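Local coordinates for farnesyl pyrophosphate synthetase (Staphylococcus aureus, PDB 5H9D), which probably makes heptaprenyl diphosphate by magnesium-dependent chain elongation with isopentenyl diphosphate, as an all-alpha member of the FPP/GGPP synthase family, at residues L4-E18 with L36-L50. Sequence-based numbering, arbitrary orientation.
With PO4 (phosphate ion), chain G.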
ATOM      1  N   LEU A   4     -15.626  15.597 -21.724  1.00 81.36           N
ATOM      2  CA  LEU A   4     -14.725  15.280 -20.640  1.00 77.70           C
ATOM      3  C   LEU A   4     -13.340  15.842 -20.936  1.00 76.14           C
ATOM      4  O   LEU A   4     -12.764  15.566 -21.988  1.00 76.21           O
ATOM      5  CB  LEU A   4     -14.643  13.758 -20.491  1.00 75.87           C
ATOM      6  CG  LEU A   4     -14.246  13.137 -19.159  1.00 75.25           C
ATOM      7  CD1 LEU A   4     -15.298  13.389 -18.122  1.00 74.42           C
ATOM      8  CD2 LEU A   4     -14.092  11.656 -19.357  1.00 75.46           C
ATOM      9  N   ASN A   5     -12.825  16.654 -20.015  1.00 74.42           N
ATOM     10  CA  ASN A   5     -11.482  17.205 -20.133  1.00 71.35           C
ATOM     11  C   ASN A   5     -10.709  16.499 -19.022  1.00 69.80           C
ATOM     12  O   ASN A   5     -11.115  16.505 -17.859  1.00 66.76           O
ATOM     13  CB  ASN A   5     -11.484  18.714 -19.918  1.00 71.72           C
ATOM     14  CG  ASN A   5     -10.107  19.324 -20.067  1.00 74.53           C
ATOM     15  OD1 ASN A   5      -9.237  19.145 -19.206  1.00 75.89           O
ATOM     16  ND2 ASN A   5      -9.889  20.040 -21.171  1.00 74.47           N
ATOM     17  N   MET A   6      -9.611  15.858 -19.397  1.00 68.89           N
ATOM     18  CA  MET A   6      -8.812  15.121 -18.441  1.00 67.85           C
ATOM     19  C   MET A   6      -8.229  16.103 -17.443  1.00 68.25           C
ATOM     20  O   MET A   6      -8.452  15.986 -16.241  1.00 69.23           O
ATOM     21  CB  MET A   6      -7.699  14.366 -19.165  1.00 67.08           C
ATOM     22  CG  MET A   6      -7.214  13.112 -18.438  1.00 66.04           C
ATOM     23  SD  MET A   6      -8.039  11.603 -18.943  0.10 63.11           S
ATOM     24  CE  MET A   6      -9.666  12.015 -18.589  1.00 58.63           C
ATOM     25  N   ASN A   7      -7.495  17.087 -17.945  1.00 68.03           N
ATOM     26  CA  ASN A   7      -6.882  18.095 -17.088  1.00 67.39           C
ATOM     27  C   ASN A   7      -7.863  18.565 -16.032  1.00 66.75           C
ATOM     28  O   ASN A   7      -7.560  18.591 -14.852  1.00 67.59           O
ATOM     29  CB  ASN A   7      -6.436  19.290 -17.926  1.00 67.80           C
ATOM     30  CG  ASN A   7      -5.088  19.077 -18.566  1.00 67.48           C
ATOM     31  OD1 ASN A   7      -4.639  17.939 -18.718  1.00 68.39           O
ATOM     32  ND2 ASN A   7      -4.436  20.171 -18.960  1.00 65.64           N
ATOM     33  N   ASN A   8      -9.043  18.940 -16.479  1.00 66.35           N
ATOM     34  CA  ASN A   8     -10.072  19.417 -15.595  1.00 66.78           C
ATOM     35  C   ASN A   8     -10.466  18.311 -14.632  1.00 65.88           C
ATOM     36  O   ASN A   8     -10.692  18.567 -13.451  1.00 65.70           O
ATOM     37  CB  ASN A   8     -11.282  19.893 -16.423  1.00 69.47           C
ATOM     38  CG  ASN A   8     -12.487  20.287 -15.561  1.00 73.20           C
ATOM     39  OD1 ASN A   8     -12.418  21.225 -14.759  1.00 75.24           O
ATOM     40  ND2 ASN A   8     -13.597  19.565 -15.725  1.00 73.95           N
ATOM     41  N   GLU A   9     -10.533  17.075 -15.117  1.00 65.19           N
ATOM     42  CA  GLU A   9     -10.936  15.984 -14.232  1.00 64.32           C
ATOM     43  C   GLU A   9      -9.930  15.720 -13.146  1.00 63.24           C
ATOM     44  O   GLU A   9     -10.315  15.482 -12.009  1.00 63.82           O
ATOM     45  CB  GLU A   9     -11.190  14.693 -15.000  1.00 64.47           C
ATOM     46  CG  GLU A   9     -12.435  14.682 -15.877  1.00 66.42           C
ATOM     47  CD  GLU A   9     -13.689  15.123 -15.153  1.00 66.06           C
ATOM     48  OE1 GLU A   9     -14.073  16.300 -15.308  1.00 68.17           O
ATOM     49  OE2 GLU A   9     -14.289  14.298 -14.438  1.00 66.09           O
ATOM     50  N   ILE A  10      -8.648  15.764 -13.497  1.00 63.51           N
ATOM     51  CA  ILE A  10      -7.558  15.538 -12.540  1.00 62.47           C
ATOM     52  C   ILE A  10      -7.549  16.599 -11.432  1.00 61.52           C
ATOM     53  O   ILE A  10      -7.229  16.294 -10.295  1.00 61.75           O
ATOM     54  CB  ILE A  10      -6.171  15.550 -13.241  1.00 62.12           C
ATOM     55  CG1 ILE A  10      -6.131  14.501 -14.344  1.00 61.72           C
ATOM     56  CG2 ILE A  10      -5.065  15.272 -12.229  1.00 60.98           C
ATOM     57  CD1 ILE A  10      -6.349  13.098 -13.858  1.00 63.03           C
ATOM     58  N   LYS A  11      -7.895  17.840 -11.757  1.00 61.69           N
ATOM     59  CA  LYS A  11      -7.915  18.897 -10.742  1.00 63.75           C
ATOM     60  C   LYS A  11      -9.019  18.641  -9.711  1.00 63.40           C
ATOM     61  O   LYS A  11      -8.850  18.899  -8.523  1.00 63.22           O
ATOM     62  CB  LYS A  11      -8.136  20.281 -11.373  1.00 64.82           C
ATOM     63  CG  LYS A  11      -7.046  20.714 -12.321  1.00 69.06           C
ATOM     64  CD  LYS A  11      -7.076  22.218 -12.584  1.00 69.53           C
ATOM     65  CE  LYS A  11      -6.064  22.602 -13.677  1.00 72.97           C
ATOM     66  NZ  LYS A  11      -6.426  22.117 -15.060  1.00 72.64           N
ATOM     67  N   LYS A  12     -10.156  18.134 -10.171  1.00 62.69           N
ATOM     68  CA  LYS A  12     -11.237  17.863  -9.262  1.00 61.43           C
ATOM     69  C   LYS A  12     -10.803  16.748  -8.322  1.00 60.91           C
ATOM     70  O   LYS A  12     -11.136  16.759  -7.144  1.00 60.07           O
ATOM     71  CB  LYS A  12     -12.492  17.504 -10.041  1.00 63.00           C
ATOM     72  CG  LYS A  12     -12.777  18.515 -11.119  1.00 63.97           C
ATOM     73  CD  LYS A  12     -14.227  18.892 -11.196  1.00 65.77           C
ATOM     74  CE  LYS A  12     -15.043  17.868 -11.913  1.00 67.98           C
ATOM     75  NZ  LYS A  12     -16.397  18.419 -12.210  1.00 69.48           N
ATOM     76  N   VAL A  13     -10.038  15.788  -8.822  1.00 59.42           N
ATOM     77  CA  VAL A  13      -9.588  14.736  -7.930  1.00 58.53           C
ATOM     78  C   VAL A  13      -8.477  15.255  -7.006  1.00 59.39           C
ATOM     79  O   VAL A  13      -8.371  14.844  -5.858  1.00 60.96           O
ATOM     80  CB  VAL A  13      -9.102  13.488  -8.709  1.00 55.74           C
ATOM     81  CG1 VAL A  13      -8.388  12.533  -7.772  1.00 54.37           C
ATOM     82  CG2 VAL A  13     -10.298  12.762  -9.327  1.00 52.34           C
ATOM     83  N   GLU A  14      -7.678  16.186  -7.496  1.00 59.79           N
ATOM     84  CA  GLU A  14      -6.564  16.741  -6.727  1.00 61.60           C
ATOM     85  C   GLU A  14      -7.024  17.630  -5.565  1.00 61.64           C
ATOM     86  O   GLU A  14      -6.352  17.741  -4.544  1.00 61.14           O
ATOM     87  CB  GLU A  14      -5.674  17.564  -7.668  1.00 63.20           C
ATOM     88  CG  GLU A  14      -4.315  17.899  -7.114  1.00 65.45           C
ATOM     89  CD  GLU A  14      -3.457  16.662  -6.973  1.00 67.91           C
ATOM     90  OE1 GLU A  14      -2.290  16.789  -6.538  1.00 68.33           O
ATOM     91  OE2 GLU A  14      -3.960  15.563  -7.307  1.00 69.26           O
ATOM     92  N   GLN A  15      -8.161  18.290  -5.757  1.00 62.44           N
ATOM     93  CA  GLN A  15      -8.742  19.184  -4.764  1.00 59.72           C
ATOM     94  C   GLN A  15      -9.431  18.401  -3.665  1.00 58.16           C
ATOM     95  O   GLN A  15      -9.488  18.847  -2.527  1.00 58.77           O
ATOM     96  CB  GLN A  15      -9.708  20.125  -5.455  1.00 59.59           C
ATOM     97  CG  GLN A  15      -8.997  21.321  -6.013  1.00 59.31           C
ATOM     98  CD  GLN A  15      -9.809  22.076  -7.031  1.00 62.29           C
ATOM     99  OE1 GLN A  15     -11.037  22.141  -6.960  1.00 63.98           O
ATOM    100  NE2 GLN A  15      -9.119  22.677  -7.989  1.00 64.47           N
ATOM    101  N   ARG A  16      -9.930  17.223  -4.032  1.00 56.69           N
ATOM    102  CA  ARG A  16     -10.585  16.287  -3.140  1.00 54.98           C
ATOM    103  C   ARG A  16      -9.476  15.585  -2.340  1.00 56.07           C
ATOM    104  O   ARG A  16      -9.688  15.161  -1.199  1.00 57.11           O
ATOM    105  CB  ARG A  16     -11.382  15.276  -3.966  1.00 55.33           C
ATOM    106  CG  ARG A  16     -12.897  15.353  -3.784  1.00 55.96           C
ATOM    107  CD  ARG A  16     -13.712  14.916  -5.010  1.00 53.17           C
ATOM    108  NE  ARG A  16     -13.867  16.069  -5.889  1.00 56.36           N
ATOM    109  CZ  ARG A  16     -15.011  16.466  -6.443  1.00 54.63           C
ATOM    110  NH1 ARG A  16     -16.130  15.789  -6.218  1.00 53.93           N
ATOM    111  NH2 ARG A  16     -15.033  17.560  -7.198  1.00 50.56           N
ATOM    112  N   LEU A  17      -8.292  15.469  -2.938  1.00 54.53           N
ATOM    113  CA  LEU A  17      -7.159  14.869  -2.248  1.00 53.94           C
ATOM    114  C   LEU A  17      -6.618  15.847  -1.227  1.00 55.83           C
ATOM    115  O   LEU A  17      -6.223  15.453  -0.133  1.00 57.57           O
ATOM    116  CB  LEU A  17      -6.038  14.523  -3.209  1.00 50.40           C
ATOM    117  CG  LEU A  17      -6.092  13.124  -3.807  1.00 50.21           C
ATOM    118  CD1 LEU A  17      -5.081  13.072  -4.949  1.00 48.60           C
ATOM    119  CD2 LEU A  17      -5.816  12.063  -2.741  1.00 47.48           C
ATOM    120  N   GLU A  18      -6.587  17.123  -1.590  1.00 56.57           N
ATOM    121  CA  GLU A  18      -6.107  18.157  -0.692  1.00 58.72           C
ATOM    122  C   GLU A  18      -6.977  18.269   0.567  1.00 59.70           C
ATOM    123  O   GLU A  18      -6.459  18.524   1.668  1.00 59.04           O
ATOM    124  CB  GLU A  18      -6.051  19.498  -1.422  1.00 60.54           C
ATOM    125  CG  GLU A  18      -4.813  19.665  -2.287  1.00 60.95           C
ATOM    126  CD  GLU A  18      -4.904  20.856  -3.231  1.00 61.54           C
ATOM    127  OE1 GLU A  18      -5.666  21.804  -2.954  1.00 61.52           O
ATOM    128  OE2 GLU A  18      -4.199  20.839  -4.256  1.00 64.02           O
ATOM    129  N   LEU A  36       2.114  15.121  -1.737  1.00 52.70           N
ATOM    130  CA  LEU A  36       1.061  15.386  -2.703  1.00 52.18           C
ATOM    131  C   LEU A  36       1.385  16.476  -3.731  1.00 52.98           C
ATOM    132  O   LEU A  36       1.125  16.329  -4.919  1.00 52.99           O
ATOM    133  CB  LEU A  36      -0.225  15.750  -1.961  1.00 49.03           C
ATOM    134  CG  LEU A  36      -1.379  15.953  -2.924  1.00 46.06           C
ATOM    135  CD1 LEU A  36      -1.742  14.599  -3.482  1.00 46.24           C
ATOM    136  CD2 LEU A  36      -2.547  16.612  -2.242  1.00 43.48           C
ATOM    137  N   SER A  37       1.951  17.569  -3.247  1.00 55.58           N
ATOM    138  CA  SER A  37       2.305  18.725  -4.071  1.00 57.47           C
ATOM    139  C   SER A  37       3.651  18.689  -4.795  1.00 57.20           C
ATOM    140  O   SER A  37       3.866  19.501  -5.685  1.00 57.99           O
ATOM    141  CB  SER A  37       2.269  19.976  -3.203  1.00 59.90           C
ATOM    142  OG  SER A  37       3.137  19.780  -2.093  1.00 61.68           O
ATOM    143  N   SER A  38       4.566  17.807  -4.402  1.00 56.26           N
ATOM    144  CA  SER A  38       5.848  17.743  -5.087  1.00 57.29           C
ATOM    145  C   SER A  38       5.501  17.050  -6.389  1.00 58.00           C
ATOM    146  O   SER A  38       6.287  16.995  -7.329  1.00 56.87           O
ATOM    147  CB  SER A  38       6.916  16.990  -4.257  1.00 57.50           C
ATOM    148  OG  SER A  38       6.568  15.654  -3.952  1.00 60.02           O
ATOM    149  N   GLY A  39       4.264  16.552  -6.391  1.00 60.35           N
ATOM    150  CA  GLY A  39       3.601  15.903  -7.516  1.00 61.14           C
ATOM    151  C   GLY A  39       4.085  14.841  -8.476  1.00 61.59           C
ATOM    152  O   GLY A  39       5.206  14.878  -8.988  1.00 64.33           O
ATOM    153  N   GLY A  40       3.184  13.897  -8.734  1.00 60.53           N
ATOM    154  CA  GLY A  40       3.429  12.811  -9.664  1.00 58.39           C
ATOM    155  C   GLY A  40       2.358  12.905 -10.744  1.00 57.83           C
ATOM    156  O   GLY A  40       1.565  13.832 -10.733  1.00 55.66           O
ATOM    157  N   LYS A  41       2.290  11.928 -11.640  1.00 58.47           N
ATOM    158  CA  LYS A  41       1.336  11.976 -12.754  1.00 60.34           C
ATOM    159  C   LYS A  41      -0.112  11.566 -12.544  1.00 60.14           C
ATOM    160  O   LYS A  41      -0.894  11.580 -13.487  1.00 59.64           O
ATOM    161  CB  LYS A  41       1.900  11.197 -13.948  1.00 61.89           C
ATOM    162  CG  LYS A  41       2.645   9.910 -13.555  1.00 65.14           C
ATOM    163  CD  LYS A  41       3.444   9.325 -14.718  1.00 63.87           C
ATOM    164  CE  LYS A  41       4.255   8.146 -14.274  1.00 66.40           C
ATOM    165  NZ  LYS A  41       5.305   8.516 -13.293  1.00 68.21           N
ATOM    166  N   ARG A  42      -0.475  11.183 -11.329  1.00 59.34           N
ATOM    167  CA  ARG A  42      -1.854  10.832 -11.066  1.00 57.23           C
ATOM    168  C   ARG A  42      -2.459   9.903 -12.121  1.00 56.47           C
ATOM    169  O   ARG A  42      -3.614  10.080 -12.522  1.00 54.80           O
ATOM    170  CB  ARG A  42      -2.674  12.115 -11.005  1.00 56.40           C
ATOM    171  CG  ARG A  42      -2.086  13.178 -10.120  1.00 55.62           C
ATOM    172  CD  ARG A  42      -2.190  12.799  -8.639  1.00 55.69           C
ATOM    173  NE  ARG A  42      -1.699  13.878  -7.787  1.00 52.65           N
ATOM    174  CZ  ARG A  42      -0.413  14.162  -7.596  1.00 52.54           C
ATOM    175  NH1 ARG A  42       0.524  13.451  -8.188  1.00 53.64           N
ATOM    176  NH2 ARG A  42      -0.061  15.165  -6.811  1.00 54.13           N
ATOM    177  N   VAL A  43      -1.697   8.905 -12.563  1.00 56.17           N
ATOM    178  CA  VAL A  43      -2.217   7.976 -13.570  1.00 54.62           C
ATOM    179  C   VAL A  43      -3.394   7.137 -13.053  1.00 52.74           C
ATOM    180  O   VAL A  43      -4.393   7.032 -13.743  1.00 52.36           O
ATOM    181  CB  VAL A  43      -1.080   7.060 -14.144  1.00 55.75           C
ATOM    182  CG1 VAL A  43       0.250   7.554 -13.656  1.00 58.45           C
ATOM    183  CG2 VAL A  43      -1.264   5.598 -13.753  1.00 55.25           C
ATOM    184  N   ARG A  44      -3.280   6.566 -11.848  1.00 52.67           N
ATOM    185  CA  ARG A  44      -4.353   5.741 -11.263  1.00 50.90           C
ATOM    186  C   ARG A  44      -5.684   6.501 -11.251  1.00 50.56           C
ATOM    187  O   ARG A  44      -6.693   6.004 -11.749  1.00 49.60           O
ATOM    188  CB  ARG A  44      -3.963   5.279  -9.849  1.00 51.48           C
ATOM    189  CG  ARG A  44      -3.400   3.855  -9.764  1.00 53.40           C
ATOM    190  CD  ARG A  44      -2.189   3.697  -8.841  1.00 51.65           C
ATOM    191  NE  ARG A  44      -1.034   4.412  -9.376  1.00 51.77           N
ATOM    192  CZ  ARG A  44       0.145   3.858  -9.626  1.00 49.34           C
ATOM    193  NH1 ARG A  44       0.350   2.572  -9.395  1.00 50.24           N
ATOM    194  NH2 ARG A  44       1.129   4.594 -10.103  1.00 49.57           N
ATOM    195  N   PRO A  45      -5.715   7.715 -10.665  1.00 50.98           N
ATOM    196  CA  PRO A  45      -6.985   8.456 -10.672  1.00 50.83           C
ATOM    197  C   PRO A  45      -7.474   8.638 -12.108  1.00 51.11           C
ATOM    198  O   PRO A  45      -8.672   8.580 -12.371  1.00 51.43           O
ATOM    199  CB  PRO A  45      -6.603   9.785 -10.035  1.00 48.28           C
ATOM    200  CG  PRO A  45      -5.578   9.356  -9.043  1.00 48.07           C
ATOM    201  CD  PRO A  45      -4.741   8.380  -9.789  1.00 48.67           C
ATOM    202  N   ALA A  46      -6.526   8.844 -13.028  1.00 52.13           N
ATOM    203  CA  ALA A  46      -6.847   9.074 -14.432  1.00 53.84           C
ATOM    204  C   ALA A  46      -7.550   7.877 -15.025  1.00 55.75           C
ATOM    205  O   ALA A  46      -8.614   8.018 -15.622  1.00 57.92           O
ATOM    206  CB  ALA A  46      -5.586   9.424 -15.244  1.00 52.21           C
ATOM    207  N   PHE A  47      -6.984   6.693 -14.856  1.00 56.14           N
ATOM    208  CA  PHE A  47      -7.632   5.515 -15.387  1.00 55.64           C
ATOM    209  C   PHE A  47      -8.995   5.250 -14.766  1.00 56.15           C
ATOM    210  O   PHE A  47      -9.854   4.680 -15.413  1.00 57.15           O
ATOM    211  CB  PHE A  47      -6.722   4.301 -15.233  1.00 55.96           C
ATOM    212  CG  PHE A  47      -5.704   4.191 -16.317  1.00 55.25           C
ATOM    213  CD1 PHE A  47      -6.102   4.132 -17.642  1.00 54.77           C
ATOM    214  CD2 PHE A  47      -4.365   4.203 -16.025  1.00 54.53           C
ATOM    215  CE1 PHE A  47      -5.180   4.095 -18.655  1.00 55.72           C
ATOM    216  CE2 PHE A  47      -3.423   4.164 -17.032  1.00 55.71           C
ATOM    217  CZ  PHE A  47      -3.821   4.110 -18.351  1.00 57.58           C
ATOM    218  N   VAL A  48      -9.203   5.662 -13.521  1.00 57.05           N
ATOM    219  CA  VAL A  48     -10.491   5.445 -12.871  1.00 58.48           C
ATOM    220  C   VAL A  48     -11.563   6.328 -13.539  1.00 60.89           C
ATOM    221  O   VAL A  48     -12.630   5.826 -13.927  1.00 60.33           O
ATOM    222  CB  VAL A  48     -10.429   5.748 -11.356  1.00 57.10           C
ATOM    223  CG1 VAL A  48     -11.776   5.517 -10.726  1.00 56.89           C
ATOM    224  CG2 VAL A  48      -9.395   4.876 -10.696  1.00 56.12           C
ATOM    225  N   ILE A  49     -11.287   7.633 -13.663  1.00 61.89           N
ATOM    226  CA  ILE A  49     -12.224   8.543 -14.321  1.00 62.72           C
ATOM    227  C   ILE A  49     -12.537   7.936 -15.719  1.00 62.08           C
ATOM    228  O   ILE A  49     -13.661   7.529 -15.968  1.00 60.96           O
ATOM    229  CB  ILE A  49     -11.620  10.014 -14.446  1.00 65.34           C
ATOM    230  CG1 ILE A  49     -11.967  10.868 -13.216  1.00 64.79           C
ATOM    231  CG2 ILE A  49     -12.174  10.745 -15.672  1.00 66.29           C
ATOM    232  CD1 ILE A  49     -11.052  10.663 -12.059  1.00 64.37           C
ATOM    233  N   LEU A  50     -11.532   7.844 -16.596  1.00 62.59           N
ATOM    234  CA  LEU A  50     -11.679   7.284 -17.955  1.00 62.49           C
ATOM    235  C   LEU A  50     -12.404   5.951 -18.044  1.00 63.82           C
ATOM    236  O   LEU A  50     -13.264   5.783 -18.896  1.00 63.89           O
ATOM    237  CB  LEU A  50     -10.321   7.125 -18.643  1.00 58.79           C
ATOM    238  CG  LEU A  50      -9.950   8.253 -19.594  1.00 56.98           C
ATOM    239  CD1 LEU A  50      -8.747   7.837 -20.379  1.00 55.78           C
ATOM    240  CD2 LEU A  50     -11.112   8.552 -20.525  1.00 56.88           C
TER
HETATM  241  P   PO4 G 501       5.155   8.598  -9.306  1.00109.82           P
HETATM  242  O1  PO4 G 501       5.551   8.046 -10.632  1.00107.62           O
HETATM  243  O2  PO4 G 501       3.823   9.263  -9.427  1.00107.28           O
HETATM  244  O3  PO4 G 501       5.074   7.494  -8.313  1.00108.81           O
HETATM  245  O4  PO4 G 501       6.173   9.587  -8.849  1.00107.68           O
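Glu-14 meets the Arg-42 guanidinium at its edge, side-on, each carboxylate oxygen taking one nitrogen on its syn side. NE donates to Glu-14 OE2 at 2.9 Å, close to the guanidinium plane, and NH2 to Glu-14 OE1 at 2.8 Å, somewhat tilted from it. The two planes stand 37° apart, so the grip is twisted, yet two bonds still fix the rotation of the guanidinium. Gly-40 N lies in plane at another edge, where two N-H donors face each other and no hydrogen bond joins them, while Leu-17 CD1 comes in obliquely. Glu-14 gets there with CG anti to its own N (chi1 -165°) and a bend at chi2; Leu-36 CD1 flanks the carboxylate, 3.8 Å from OE1. Arg-42 is also the N-cap residue of helix 43-50.

The salt bridge thus ties the N-terminal helix to the Gly-Gly-Lys-Arg loop, which in this family helps bind the diphosphate of the isopentenyl substrate. Here Lys-41 NZ donates to O1 of a bound phosphate ion at 2.7 Å, an ion probably from the crystallisation liquor but consistent with that role.

Farther along, helix 6-18 crosses helix 43-50 at 116°, axes 10.1 Å apart, on apolar side chains. Ile-10 lays CD1 over the Ala-46 methyl and CG2 against Arg-42 CB. Val-13 forks: CG1 reaches Pro-45 CB, and CG2 meets Ile-49 CD1 tip to tip at 3.5 Å. Ile-49 CG2 rests on Glu-9 CG, 4.0 Å away, while Glu-9 OE2 is hydrogen-bonded to Tyr-65 OH and Thr-60 OG1. Bent at chi2 and chi3, Met-6 brings SD and CE across Leu-50 CG.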